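Local structure of nitrite reductase (Hyphomicrobium denitrificans, 2DV6) at residues L57-H60 against T64-V67. The protein probably reduces nitrite to nitric oxide with electrons from cytochrome c, using copper centres, as a step of denitrification. Sequence-based numbering, arbitrary orientation.
Sequences LVVH and TVQV
V59 and V65 meet methyl to methyl in the core of the N-terminal cupredoxin domain, a Greek-key beta sandwich, and they join its two sheets. V59 lies on 57-60, an outermost strand of one sheet, while V65 lies on 64-70, an inner strand of the other; three residues link the two strands. The CA atoms of V59 and V65 are 7.5 Å apart, and no hydrogen bond passes between the segments, so the contact is made by hydrocarbon alone.

The two valines approach tip to tip. In V65, CG1 is anti to the backbone N (chi1 172°), which leaves CG2 anti to the carbonyl carbon, and this second methyl enters the fork of V59: it is 3.5 Å from V59 CG1 and equally 3.5 Å from V59 CG2. Both distances are shorter than usual van der Waals contact. V59 is turned to a chi1 of 141°, away from a staggered position, and in this rotation both of its branches face the incoming methyl. Beta-branched valine suits both places, because it is at home in a strand and offers a short, stiff, apolar end to the buried interior between the sheets. F29 of strand 27-36 and A104 add to the apolar wall round V59, and F102 packs on V65.

Two residues along each strand, L57 and V67 form a second, looser pair. Leucine's longer arm lets L57 reach across from its strand, which backbone hydrogen bonds tie to 125-131. F100 packs on V67, whose side chain is about 11 Å from those of the copper ligands H77 and C114. Of the two methyls of V67, CG2 is the one that meets L57, at 4.3 Å from L57 CD1.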
ATOM      1  N   LEU A  57      21.498  24.802   6.925  1.00 25.15           N
ATOM      2  CA  LEU A  57      21.477  25.296   5.550  1.00 24.77           C
ATOM      3  C   LEU A  57      22.699  26.184   5.400  1.00 25.73           C
ATOM      4  O   LEU A  57      22.757  27.270   5.989  1.00 27.11           O
ATOM      5  CB  LEU A  57      20.185  26.079   5.321  1.00 23.67           C
ATOM      6  CG  LEU A  57      18.861  25.378   5.687  1.00 22.56           C
ATOM      7  CD1 LEU A  57      17.664  26.225   5.316  1.00 21.88           C
ATOM      8  CD2 LEU A  57      18.794  24.012   5.013  1.00 22.21           C
ATOM      9  N   VAL A  58      23.702  25.731   4.662  1.00 27.08           N
ATOM     10  CA  VAL A  58      24.896  26.550   4.546  1.00 28.35           C
ATOM     11  C   VAL A  58      24.969  27.399   3.295  1.00 28.83           C
ATOM     12  O   VAL A  58      24.824  26.931   2.166  1.00 29.89           O
ATOM     13  CB  VAL A  58      26.261  25.910   5.080  1.00 29.30           C
ATOM     14  CG1 VAL A  58      26.132  24.462   5.564  1.00 27.10           C
ATOM     15  CG2 VAL A  58      27.485  26.190   4.182  1.00 28.41           C
ATOM     16  N   VAL A  59      25.220  28.667   3.557  1.00 29.09           N
ATOM     17  CA  VAL A  59      24.997  29.733   2.625  1.00 30.74           C
ATOM     18  C   VAL A  59      26.169  30.731   2.744  1.00 31.80           C
ATOM     19  O   VAL A  59      26.923  30.701   3.720  1.00 30.20           O
ATOM     20  CB  VAL A  59      23.605  30.325   2.953  1.00 31.72           C
ATOM     21  CG1 VAL A  59      23.545  31.819   2.835  1.00 31.24           C
ATOM     22  CG2 VAL A  59      22.523  29.567   2.145  1.00 31.74           C
ATOM     23  N   HIS A  60      26.352  31.562   1.715  1.00 32.82           N
ATOM     24  CA  HIS A  60      27.432  32.546   1.701  1.00 33.11           C
ATOM     25  C   HIS A  60      26.878  33.952   1.646  1.00 33.99           C
ATOM     26  O   HIS A  60      25.817  34.205   1.046  1.00 34.65           O
ATOM     27  CB  HIS A  60      28.432  32.284   0.568  1.00 32.04           C
ATOM     28  CG  HIS A  60      29.253  31.049   0.782  1.00 32.97           C
ATOM     29  ND1 HIS A  60      30.509  31.078   1.349  1.00 32.85           N
ATOM     30  CD2 HIS A  60      28.982  29.742   0.539  1.00 32.42           C
ATOM     31  CE1 HIS A  60      30.993  29.848   1.413  1.00 33.57           C
ATOM     32  NE2 HIS A  60      30.076  29.016   0.949  1.00 33.42           N
ATOM     33  N   THR A  64      21.151  35.050  -2.436  1.00 30.12           N
ATOM     34  CA  THR A  64      19.709  35.007  -2.283  1.00 30.75           C
ATOM     35  C   THR A  64      19.354  33.558  -1.933  1.00 29.88           C
ATOM     36  O   THR A  64      19.720  32.636  -2.663  1.00 28.52           O
ATOM     37  CB  THR A  64      19.004  35.431  -3.563  1.00 30.98           C
ATOM     38  OG1 THR A  64      19.336  36.790  -3.836  1.00 31.94           O
ATOM     39  CG2 THR A  64      17.505  35.332  -3.387  1.00 32.46           C
ATOM     40  N   VAL A  65      18.686  33.372  -0.794  1.00 28.31           N
ATOM     41  CA  VAL A  65      18.445  32.042  -0.260  1.00 27.18           C
ATOM     42  C   VAL A  65      16.972  31.813  -0.443  1.00 26.75           C
ATOM     43  O   VAL A  65      16.155  32.629   0.008  1.00 27.93           O
ATOM     44  CB  VAL A  65      18.811  31.967   1.252  1.00 28.20           C
ATOM     45  CG1 VAL A  65      18.373  30.628   1.890  1.00 26.48           C
ATOM     46  CG2 VAL A  65      20.357  32.227   1.455  1.00 26.87           C
ATOM     47  N   GLN A  66      16.626  30.715  -1.102  1.00 25.21           N
ATOM     48  CA  GLN A  66      15.212  30.360  -1.307  1.00 23.97           C
ATOM     49  C   GLN A  66      14.935  29.110  -0.484  1.00 22.90           C
ATOM     50  O   GLN A  66      15.711  28.152  -0.512  1.00 21.91           O
ATOM     51  CB  GLN A  66      14.885  30.121  -2.796  1.00 23.87           C
ATOM     52  CG  GLN A  66      13.431  29.653  -3.058  1.00 23.46           C
ATOM     53  CD  GLN A  66      13.171  29.368  -4.515  1.00 24.60           C
ATOM     54  OE1 GLN A  66      13.608  30.117  -5.370  1.00 26.98           O
ATOM     55  NE2 GLN A  66      12.445  28.290  -4.811  1.00 23.00           N
ATOM     56  N   VAL A  67      13.842  29.140   0.266  1.00 21.91           N
ATOM     57  CA  VAL A  67      13.437  27.982   1.051  1.00 21.38           C
ATOM     58  C   VAL A  67      12.055  27.513   0.610  1.00 21.24           C
ATOM     59  O   VAL A  67      11.138  28.306   0.539  1.00 19.82           O
ATOM     60  CB  VAL A  67      13.461  28.294   2.569  1.00 22.23           C
ATOM     61  CG1 VAL A  67      12.945  27.094   3.389  1.00 20.60           C
ATOM     62  CG2 VAL A  67      14.927  28.637   3.004  1.00 22.07           C
TER